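Local coordinates for Bd3459 (Bdellovibrio bacteriovorus, PDB 5CEC), which acts as a predatory endopeptidase, probably a serine-type relative of D-Ala-D-Ala carboxypeptidases working on peptidoglycan, and is bound by the ankyrin-repeat immunity protein Bd3460, at residues D87-T92 / P428-S433; M120-I125 / G189-L194; K245-Q250 / Y254-L259. The protein carries 1 engineered substitution. All blocks are in the same frame, centred on the assembly; numbering follows the deposited sequence.

In the fold
From the N terminus, the chain first supplies segment 87-92, leading into strand 91-98, whose partner 428-433 arrives only near the C terminus; contact 1 therefore closes a very long loop. Nested within it, and in series with each other, are contact 2, which joins helix 118-130 to helix 188-200, and contact 3, a short-range pairing of the consecutive helices 240-250 and 253-262. Contact 1 also touches both of the others. Phe429 of contact 1 stacks on Phe123 of contact 2, while Phe90 packs on Leu259 of contact 3. Contacts 2 and 3 do not meet, their nearest atoms being about 8 Å apart, so contact 1 joins them.

Contact 1 of 3, residues D87-T92 / P428-S433; sequences DYRFKT and PFDKYS
Asp430 OD1 is gripped by two donors, Arg89 NH1 across the contact and Tyr432 N within the same turn, which reach it from opposite faces of the carboxylate plane. The first bond, Arg89 NH1 to Asp430 OD1, is 2.8 Å long; the second, from Tyr432 N to Asp430 OD1 at 2.9 Å, makes an Asx turn. Arg89 also donates through NH2 to Asp430 OD2, again at 2.8 Å, and here the carboxylate offers its syn lone pair. The salt bridge is thus bidentate and end-on, yet not coplanar: guanidinium and carboxylate planes stand 43° apart, with both oxygens close to the guanidinium plane. The extended run of Arg89 from CG to NE carries the charged end across to the turn. Over one guanidinium face lies Tyr432 CB, and Tyr432 CD2 comes within 3.6 Å of Arg89 NH2. The type I turn that carries the acceptor is braced twice, by Ser433 N to Asp430 O and by Asp430 N to the hydroxyl Ser433 OG at 2.9 Å. Two further bonds tie both segments to the end of strand 231-236 and the residue after it, from Ser433 OG to Met236 O and from Arg89 NH1 to Ser237 O. Arg89 and the Asp430-Ser433 turn therefore flank that strand's exit, where strand 91-98 begins alongside it, while Phe429 and Ser433 back onto helix 118-130.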
loop_
_atom_site.group_PDB
_atom_site.type_symbol
_atom_site.label_atom_id
_atom_site.label_comp_id
_atom_site.label_asym_id
_atom_site.label_seq_id
_atom_site.Cartn_x
_atom_site.Cartn_y
_atom_site.Cartn_z
ATOM N N ASP A 87 7.757 -6.676 -18.716
ATOM C CA ASP A 87 8.430 -5.609 -19.439
ATOM C C ASP A 87 7.505 -4.860 -20.381
ATOM O O ASP A 87 7.945 -3.974 -21.130
ATOM C CB ASP A 87 9.624 -6.190 -20.176
ATOM C CG ASP A 87 10.643 -6.806 -19.227
ATOM O OD1 ASP A 87 11.113 -6.070 -18.343
ATOM O OD2 ASP A 87 10.982 -8.010 -19.370
ATOM N N TYR A 88 6.210 -5.179 -20.344
ATOM C CA TYR A 88 5.233 -4.510 -21.223
ATOM C C TYR A 88 5.194 -3.009 -20.892
ATOM O O TYR A 88 5.225 -2.639 -19.710
ATOM C CB TYR A 88 3.839 -5.100 -20.993
ATOM C CG TYR A 88 2.760 -4.467 -21.826
ATOM C CD1 TYR A 88 2.578 -4.830 -23.151
ATOM C CD2 TYR A 88 1.908 -3.488 -21.297
ATOM C CE1 TYR A 88 1.596 -4.257 -23.926
ATOM C CE2 TYR A 88 0.910 -2.921 -22.058
ATOM C CZ TYR A 88 0.765 -3.295 -23.384
ATOM O OH TYR A 88 -0.226 -2.733 -24.159
ATOM N N ARG A 89 5.075 -2.169 -21.918
ATOM C CA ARG A 89 4.819 -0.750 -21.728
ATOM C C ARG A 89 3.527 -0.330 -22.426
ATOM O O ARG A 89 3.214 -0.807 -23.509
ATOM C CB ARG A 89 5.996 0.061 -22.257
ATOM C CG ARG A 89 7.272 -0.141 -21.470
ATOM C CD ARG A 89 8.472 0.425 -22.181
ATOM N NE ARG A 89 9.710 0.236 -21.449
ATOM C CZ ARG A 89 10.284 1.137 -20.654
ATOM N NH1 ARG A 89 9.688 2.283 -20.352
ATOM N NH2 ARG A 89 11.445 0.844 -20.082
ATOM N N PHE A 90 2.774 0.547 -21.759
ATOM C CA PHE A 90 1.574 1.120 -22.309
ATOM C C PHE A 90 2.025 2.245 -23.222
ATOM O O PHE A 90 2.651 3.206 -22.769
ATOM C CB PHE A 90 0.699 1.645 -21.171
ATOM C CG PHE A 90 0.143 0.530 -20.318
ATOM C CD1 PHE A 90 0.853 0.010 -19.244
ATOM C CD2 PHE A 90 -1.089 -0.030 -20.623
ATOM C CE1 PHE A 90 0.353 -1.054 -18.499
ATOM C CE2 PHE A 90 -1.591 -1.106 -19.887
ATOM C CZ PHE A 90 -0.875 -1.604 -18.813
ATOM N N LYS A 91 1.686 2.122 -24.501
ATOM C CA LYS A 91 2.230 3.019 -25.554
ATOM C C LYS A 91 1.159 4.025 -25.950
ATOM O O LYS A 91 0.375 3.782 -26.884
ATOM C CB LYS A 91 2.722 2.187 -26.737
ATOM C CG LYS A 91 3.798 1.207 -26.336
ATOM C CD LYS A 91 4.143 0.264 -27.479
ATOM C CE LYS A 91 4.781 -1.021 -26.979
ATOM N NZ LYS A 91 3.926 -1.789 -26.006
ATOM N N THR A 92 1.087 5.135 -25.213
ATOM C CA THR A 92 0.133 6.209 -25.528
ATOM C C THR A 92 0.689 6.940 -26.754
ATOM O O THR A 92 1.878 7.267 -26.799
ATOM C CB THR A 92 -0.005 7.167 -24.333
ATOM O OG1 THR A 92 -0.441 6.421 -23.193
ATOM C CG2 THR A 92 -1.004 8.271 -24.613
ATOM N N PRO A 428 5.802 6.701 -12.957
ATOM C CA PRO A 428 4.976 6.267 -14.076
ATOM C C PRO A 428 5.711 6.205 -15.400
ATOM O O PRO A 428 5.179 5.665 -16.361
ATOM C CB PRO A 428 3.843 7.321 -14.136
ATOM C CG PRO A 428 3.838 7.954 -12.765
ATOM C CD PRO A 428 5.291 7.952 -12.359
ATOM N N PHE A 429 6.929 6.740 -15.427
ATOM C CA PHE A 429 7.761 6.855 -16.622
ATOM C C PHE A 429 9.192 6.495 -16.233
ATOM O O PHE A 429 9.547 6.525 -15.035
ATOM C CB PHE A 429 7.673 8.280 -17.210
ATOM C CG PHE A 429 7.963 9.363 -16.211
ATOM C CD1 PHE A 429 9.261 9.783 -15.971
ATOM C CD2 PHE A 429 6.931 9.976 -15.508
ATOM C CE1 PHE A 429 9.514 10.748 -15.042
ATOM C CE2 PHE A 429 7.187 10.966 -14.579
ATOM C CZ PHE A 429 8.486 11.345 -14.351
ATOM N N ASP A 430 10.028 6.223 -17.232
ATOM C CA ASP A 430 11.459 6.032 -16.996
ATOM C C ASP A 430 12.238 6.649 -18.152
ATOM O O ASP A 430 11.668 7.381 -18.945
ATOM C CB ASP A 430 11.784 4.559 -16.715
ATOM C CG ASP A 430 11.726 3.680 -17.957
ATOM O OD1 ASP A 430 11.321 4.156 -19.041
ATOM O OD2 ASP A 430 12.113 2.488 -17.858
ATOM N N LYS A 431 13.519 6.314 -18.267
ATOM C CA LYS A 431 14.381 6.889 -19.313
ATOM C C LYS A 431 14.039 6.446 -20.746
ATOM O O LYS A 431 14.596 6.983 -21.693
ATOM C CB LYS A 431 15.857 6.650 -18.972
ATOM C CG LYS A 431 16.335 5.218 -19.185
ATOM C CD LYS A 431 17.816 5.040 -18.847
ATOM C CE LYS A 431 18.072 5.009 -17.351
ATOM N NZ LYS A 431 19.524 4.918 -17.036
ATOM N N TYR A 432 13.091 5.511 -20.913
ATOM C CA TYR A 432 12.594 5.147 -22.253
ATOM C C TYR A 432 11.233 5.731 -22.581
ATOM O O TYR A 432 10.671 5.445 -23.632
ATOM C CB TYR A 432 12.635 3.624 -22.457
ATOM C CG TYR A 432 14.038 3.084 -22.333
ATOM C CD1 TYR A 432 14.942 3.164 -23.405
ATOM C CD2 TYR A 432 14.485 2.537 -21.134
ATOM C CE1 TYR A 432 16.240 2.697 -23.273
ATOM C CE2 TYR A 432 15.778 2.045 -21.009
ATOM C CZ TYR A 432 16.649 2.148 -22.073
ATOM O OH TYR A 432 17.927 1.672 -21.950
ATOM N N SER A 433 10.727 6.601 -21.692
ATOM C CA SER A 433 9.412 7.194 -21.860
ATOM C C SER A 433 9.388 8.474 -22.661
ATOM O O SER A 433 8.315 8.977 -22.967
ATOM C CB SER A 433 8.779 7.476 -20.492
ATOM O OG SER A 433 8.597 6.270 -19.745
#

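Contact 2 of 3, residues M120-I125 / G189-L194; sequences MSYFLI and GYYTIL
Tyr122 is overlapped by Tyr191, whose ring edge is turned toward the face of the Tyr122 ring in an offset edge-to-face pair, centroids 5.6 Å apart and planes at 60°. Among the ring atoms Tyr191 CD1 comes nearest, 3.8 Å from Tyr122 CD2, while Tyr122 CE2 lies 3.7 Å from Tyr191 N. The two side chains run past one another in opposite directions. Tyr122 has CG anti to its carbonyl carbon (chi1 -70°), which sends the ring out to the neighbouring helix; there its rim meets Leu194 and Tyr190. Leu194 CD2 sits near the ring plane, 3.8 Å from Tyr122 CB, and Tyr190 CB lies 3.8 Å from Tyr122 OH. The helix segments cross almost perpendicularly, at -82°, with axes 10.7 Å apart, a separation that the large Tyr122 ring spans. No hydrogen bond joins the two segments. The hydroxyls find partners beyond them: Tyr122 OH with Arg118 NH1, and Tyr191 OH with Ser206 O, while Arg118 also makes a cation-pi contact with Tyr190. The chemistry implies cohesion through aromatic and aliphatic packing between helices 118-130 and 188-200, with the hydroxyls of the two paired tyrosines satisfied by partners outside the two segments.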
loop_
_atom_site.group_PDB
_atom_site.type_symbol
_atom_site.label_atom_id
_atom_site.label_comp_id
_atom_site.label_asym_id
_atom_site.label_seq_id
_atom_site.Cartn_x
_atom_site.Cartn_y
_atom_site.Cartn_z
ATOM N N MET A 120 2.494 11.567 -14.686
ATOM C CA MET A 120 2.671 11.315 -16.117
ATOM C C MET A 120 2.325 12.544 -16.969
ATOM O O MET A 120 2.963 12.807 -17.986
ATOM C CB MET A 120 1.928 10.057 -16.554
ATOM C CG MET A 120 2.264 9.677 -17.968
ATOM S SD MET A 120 4.003 9.287 -18.188
ATOM C CE MET A 120 3.954 7.848 -19.229
ATOM N N SER A 121 1.327 13.299 -16.533
ATOM C CA SER A 121 0.919 14.515 -17.240
ATOM C C SER A 121 2.034 15.548 -17.178
ATOM O O SER A 121 2.345 16.180 -18.189
ATOM C CB SER A 121 -0.374 15.102 -16.661
ATOM O OG SER A 121 -1.471 14.253 -16.925
ATOM N N TYR A 122 2.631 15.716 -15.997
ATOM C CA TYR A 122 3.772 16.616 -15.867
ATOM C C TYR A 122 4.915 16.220 -16.782
ATOM O O TYR A 122 5.537 17.067 -17.412
ATOM C CB TYR A 122 4.288 16.651 -14.426
ATOM C CG TYR A 122 3.416 17.333 -13.377
ATOM C CD1 TYR A 122 2.265 18.063 -13.709
ATOM C CD2 TYR A 122 3.758 17.233 -12.044
ATOM C CE1 TYR A 122 1.494 18.677 -12.735
ATOM C CE2 TYR A 122 3.001 17.837 -11.065
ATOM C CZ TYR A 122 1.884 18.559 -11.406
ATOM O OH TYR A 122 1.166 19.146 -10.408
ATOM N N PHE A 123 5.197 14.930 -16.849
ATOM C CA PHE A 123 6.238 14.440 -17.761
ATOM C C PHE A 123 5.871 14.705 -19.209
ATOM O O PHE A 123 6.710 15.166 -19.991
ATOM C CB PHE A 123 6.510 12.965 -17.526
ATOM C CG PHE A 123 7.619 12.414 -18.383
ATOM C CD1 PHE A 123 8.955 12.788 -18.178
ATOM C CD2 PHE A 123 7.337 11.573 -19.431
ATOM C CE1 PHE A 123 9.966 12.306 -18.993
ATOM C CE2 PHE A 123 8.353 11.088 -20.248
ATOM C CZ PHE A 123 9.662 11.462 -20.034
ATOM N N LEU A 124 4.627 14.445 -19.571
ATOM C CA LEU A 124 4.205 14.714 -20.938
ATOM C C LEU A 124 4.354 16.200 -21.291
ATOM O O LEU A 124 4.799 16.536 -22.393
ATOM C CB LEU A 124 2.774 14.240 -21.191
ATOM C CG LEU A 124 2.149 14.588 -22.547
ATOM C CD1 LEU A 124 3.054 14.128 -23.682
ATOM C CD2 LEU A 124 0.763 14.022 -22.679
ATOM N N ILE A 125 3.952 17.069 -20.366
ATOM C CA ILE A 125 4.063 18.505 -20.612
ATOM C C ILE A 125 5.517 18.930 -20.750
ATOM O O ILE A 125 5.853 19.722 -21.659
ATOM C CB ILE A 125 3.286 19.320 -19.570
ATOM C CG1 ILE A 125 1.792 19.059 -19.720
ATOM C CG2 ILE A 125 3.565 20.811 -19.710
ATOM C CD1 ILE A 125 0.968 19.418 -18.520
ATOM N N GLY A 189 5.271 22.847 -6.241
ATOM C CA GLY A 189 5.689 21.912 -5.205
ATOM C C GLY A 189 5.634 20.477 -5.706
ATOM O O GLY A 189 6.635 19.743 -5.633
ATOM N N TYR A 190 4.494 20.078 -6.263
ATOM C CA TYR A 190 4.384 18.704 -6.774
ATOM C C TYR A 190 5.324 18.485 -7.954
ATOM O O TYR A 190 5.893 17.397 -8.092
ATOM C CB TYR A 190 2.972 18.353 -7.196
ATOM C CG TYR A 190 2.054 18.056 -6.073
ATOM C CD1 TYR A 190 2.030 16.805 -5.476
ATOM C CD2 TYR A 190 1.189 19.030 -5.583
ATOM C CE1 TYR A 190 1.164 16.529 -4.443
ATOM C CE2 TYR A 190 0.322 18.763 -4.531
ATOM C CZ TYR A 190 0.318 17.514 -3.967
ATOM O OH TYR A 190 -0.539 17.208 -2.946
ATOM N N TYR A 191 5.495 19.491 -8.820
ATOM C CA TYR A 191 6.390 19.317 -9.960
ATOM C C TYR A 191 7.838 19.145 -9.502
ATOM O O TYR A 191 8.517 18.273 -10.012
ATOM C CB TYR A 191 6.275 20.474 -10.954
ATOM C CG TYR A 191 7.063 20.218 -12.212
ATOM C CD1 TYR A 191 6.549 19.453 -13.250
ATOM C CD2 TYR A 191 8.337 20.756 -12.372
ATOM C CE1 TYR A 191 7.270 19.206 -14.395
ATOM C CE2 TYR A 191 9.069 20.522 -13.514
ATOM C CZ TYR A 191 8.533 19.742 -14.533
ATOM O OH TYR A 191 9.246 19.498 -15.684
ATOM N N THR A 192 8.320 19.963 -8.547
ATOM C CA THR A 192 9.733 19.836 -8.143
ATOM C C THR A 192 10.004 18.504 -7.396
ATOM O O THR A 192 11.037 17.889 -7.607
ATOM C CB THR A 192 10.277 21.068 -7.395
ATOM O OG1 THR A 192 9.637 21.165 -6.145
ATOM C CG2 THR A 192 10.044 22.349 -8.222
ATOM N N ILE A 193 9.032 18.013 -6.625
ATOM C CA ILE A 193 9.165 16.698 -5.975
ATOM C C ILE A 193 9.344 15.639 -7.054
ATOM O O ILE A 193 10.256 14.811 -6.968
ATOM C CB ILE A 193 7.960 16.388 -5.064
ATOM C CG1 ILE A 193 7.939 17.317 -3.835
ATOM C CG2 ILE A 193 7.943 14.907 -4.639
ATOM C CD1 ILE A 193 6.612 17.323 -3.107
ATOM N N LEU A 194 8.520 15.709 -8.100
ATOM C CA LEU A 194 8.615 14.712 -9.172
ATOM C C LEU A 194 9.945 14.844 -9.926
ATOM O O LEU A 194 10.587 13.842 -10.233
ATOM C CB LEU A 194 7.470 14.877 -10.158
ATOM C CG LEU A 194 7.479 13.908 -11.341
ATOM C CD1 LEU A 194 7.319 12.476 -10.847
ATOM C CD2 LEU A 194 6.411 14.317 -12.343
#

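Contact 3 of 3, residues K245-Q250 / Y254-L259; sequences KRMNNQ and YIADNL. With SO4 (sulfate ion), chain D.
The CB-CG stem of Met247 lies aslant across the beta-branch of Ile255, meeting its CB, CG2 and CD1, while Met247 SD runs on to Ala256. Near the base of the chain, Met247 CB packs 3.9 Å from Ile255 CG2. Farther out, Met247 SD comes to 3.5 Å from Ala256 CA and also touches that residue's CB, so the thioether rests directly on the partner helix. Leu259 CD1 completes the set at 4.2 Å from Met247 SD. The methionine is extended as far as the sulfur, with CG anti to the backbone N (chi1 176°), and bends only at its last torsion. Ile255 CD1 reaches Met247 CA and CB and, more distantly, Arg246 CG, 4.4 Å from Ile255 CD1. The segments themselves cross at -129° with axes 9.7 Å apart, and no hydrogen bond passes between them.

The far end of Arg246 leads away from this apolar seam. Arg246 NH1 donates almost straight (178°) to sulfate O2 at 3.0 Å, and Arg246 NH2 to sulfate O3 at 2.9 Å, so an ion probably taken from the crystallisation liquor lies at the guanidinium edge. Gln250 NE2 covers one guanidinium face and donates to Glu152 O. The Glu152 carboxylate, in a salt bridge with NE, and the sulfate probably help to fix the guanidinium's rotation in this crystal.

Met247 and Ala256 also touch Lys73 of helix 72-84, and the brief link between the paired helices contains Ser251. Lys73 probably belongs to the SxxK motif begun by Ser70, and Ser251 probably to the SxN motif. The pair thus resembles consecutive helices in the helical subdomain of the penicillin-binding protein and beta-lactamase fold, probably beside the active site.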
loop_
_atom_site.group_PDB
_atom_site.type_symbol
_atom_site.label_atom_id
_atom_site.label_comp_id
_atom_site.label_asym_id
_atom_site.label_seq_id
_atom_site.Cartn_x
_atom_site.Cartn_y
_atom_site.Cartn_z
ATOM N N LYS A 245 4.924 -2.607 -9.039
ATOM C CA LYS A 245 5.659 -2.273 -7.814
ATOM C C LYS A 245 5.003 -1.085 -7.100
ATOM O O LYS A 245 4.791 -1.130 -5.878
ATOM C CB LYS A 245 7.120 -1.949 -8.128
ATOM C CG LYS A 245 7.999 -1.685 -6.925
ATOM C CD LYS A 245 8.454 -2.931 -6.224
ATOM C CE LYS A 245 9.199 -2.585 -4.939
ATOM N NZ LYS A 245 9.788 -3.763 -4.249
ATOM N N ARG A 246 4.700 -0.025 -7.857
ATOM C CA ARG A 246 4.035 1.144 -7.253
ATOM C C ARG A 246 2.693 0.715 -6.633
ATOM O O ARG A 246 2.387 1.051 -5.484
ATOM C CB ARG A 246 3.826 2.220 -8.287
ATOM C CG ARG A 246 3.210 3.494 -7.761
ATOM C CD ARG A 246 4.040 4.158 -6.679
ATOM N NE ARG A 246 3.648 5.551 -6.485
ATOM C CZ ARG A 246 4.000 6.293 -5.443
ATOM N NH1 ARG A 246 4.640 5.784 -4.390
ATOM N NH2 ARG A 246 3.654 7.558 -5.445
ATOM N N MET A 247 1.914 -0.059 -7.403
ATOM C CA MET A 247 0.599 -0.511 -6.918
ATOM C C MET A 247 0.717 -1.285 -5.613
ATOM O O MET A 247 -0.069 -1.075 -4.677
ATOM C CB MET A 247 -0.039 -1.377 -7.984
ATOM C CG MET A 247 -1.361 -1.980 -7.556
ATOM S SD MET A 247 -2.051 -3.126 -8.784
ATOM C CE MET A 247 -0.986 -4.523 -8.603
ATOM N N ASN A 248 1.645 -2.235 -5.582
ATOM C CA ASN A 248 1.783 -3.124 -4.437
ATOM C C ASN A 248 2.543 -2.492 -3.266
ATOM O O ASN A 248 2.467 -3.000 -2.151
ATOM C CB ASN A 248 2.387 -4.456 -4.862
ATOM C CG ASN A 248 1.428 -5.275 -5.675
ATOM O OD1 ASN A 248 0.211 -5.232 -5.423
ATOM N ND2 ASN A 248 1.945 -6.000 -6.668
ATOM N N ASN A 249 3.234 -1.370 -3.503
ATOM C CA ASN A 249 3.829 -0.615 -2.396
ATOM C C ASN A 249 2.719 0.181 -1.681
ATOM O O ASN A 249 2.628 0.142 -0.437
ATOM C CB ASN A 249 4.884 0.391 -2.889
ATOM C CG ASN A 249 6.263 -0.196 -3.083
ATOM O OD1 ASN A 249 6.542 -1.327 -2.729
ATOM N ND2 ASN A 249 7.146 0.609 -3.680
ATOM N N GLN A 250 1.906 0.869 -2.483
ATOM C CA GLN A 250 0.872 1.775 -1.959
ATOM C C GLN A 250 -0.389 1.034 -1.541
ATOM O O GLN A 250 -1.154 1.544 -0.747
ATOM C CB GLN A 250 0.459 2.760 -3.042
ATOM C CG GLN A 250 1.521 3.721 -3.510
ATOM C CD GLN A 250 0.905 4.741 -4.405
ATOM O OE1 GLN A 250 0.261 4.413 -5.410
ATOM N NE2 GLN A 250 1.085 6.004 -4.061
ATOM N N TYR A 254 -6.781 2.225 -7.584
ATOM C CA TYR A 254 -6.988 2.724 -8.940
ATOM C C TYR A 254 -6.226 1.902 -9.954
ATOM O O TYR A 254 -6.791 1.487 -11.012
ATOM C CB TYR A 254 -6.599 4.227 -9.071
ATOM C CG TYR A 254 -6.710 4.754 -10.471
ATOM C CD1 TYR A 254 -7.898 5.287 -10.966
ATOM C CD2 TYR A 254 -5.630 4.683 -11.351
ATOM C CE1 TYR A 254 -8.007 5.746 -12.260
ATOM C CE2 TYR A 254 -5.741 5.159 -12.647
ATOM C CZ TYR A 254 -6.919 5.685 -13.113
ATOM O OH TYR A 254 -7.044 6.108 -14.401
ATOM N N ILE A 255 -4.949 1.658 -9.654
ATOM C CA ILE A 255 -4.141 0.875 -10.587
ATOM C C ILE A 255 -4.716 -0.544 -10.709
ATOM O O ILE A 255 -4.851 -1.091 -11.812
ATOM C CB ILE A 255 -2.650 0.818 -10.207
ATOM C CG1 ILE A 255 -2.040 2.227 -10.114
ATOM C CG2 ILE A 255 -1.843 -0.021 -11.184
ATOM C CD1 ILE A 255 -0.641 2.260 -9.528
ATOM N N ALA A 256 -5.015 -1.147 -9.560
ATOM C CA ALA A 256 -5.443 -2.556 -9.564
ATOM C C ALA A 256 -6.770 -2.709 -10.315
ATOM O O ALA A 256 -6.938 -3.660 -11.101
ATOM C CB ALA A 256 -5.585 -3.062 -8.140
ATOM N N ASP A 257 -7.727 -1.838 -10.026
ATOM C CA ASP A 257 -9.048 -1.956 -10.640
ATOM C C ASP A 257 -8.967 -1.714 -12.144
ATOM O O ASP A 257 -9.603 -2.409 -12.922
ATOM C CB ASP A 257 -10.069 -1.028 -9.956
ATOM C CG ASP A 257 -10.437 -1.501 -8.580
ATOM O OD1 ASP A 257 -10.561 -2.736 -8.396
ATOM O OD2 ASP A 257 -10.659 -0.656 -7.700
ATOM N N ASN A 258 -8.127 -0.765 -12.568
ATOM C CA ASN A 258 -7.996 -0.515 -13.975
ATOM C C ASN A 258 -7.273 -1.625 -14.723
ATOM O O ASN A 258 -7.633 -1.906 -15.845
ATOM C CB ASN A 258 -7.400 0.873 -14.249
ATOM C CG ASN A 258 -8.466 1.945 -14.175
ATOM O OD1 ASN A 258 -9.234 2.102 -15.122
ATOM N ND2 ASN A 258 -8.590 2.597 -13.020
ATOM N N LEU A 259 -6.264 -2.232 -14.101
ATOM C CA LEU A 259 -5.639 -3.391 -14.727
ATOM C C LEU A 259 -6.689 -4.491 -14.930
ATOM O O LEU A 259 -6.746 -5.100 -15.985
ATOM C CB LEU A 259 -4.478 -3.920 -13.906
ATOM C CG LEU A 259 -3.173 -3.134 -13.999
ATOM C CD1 LEU A 259 -2.208 -3.587 -12.948
ATOM C CD2 LEU A 259 -2.547 -3.225 -15.395
HETATM S S SO4 D . 4.942 8.916 -2.185
HETATM O O1 SO4 D . 5.726 9.764 -1.257
HETATM O O2 SO4 D . 5.364 7.498 -2.058
HETATM O O3 SO4 D . 5.028 9.376 -3.591
HETATM O O4 SO4 D . 3.521 8.953 -1.737
#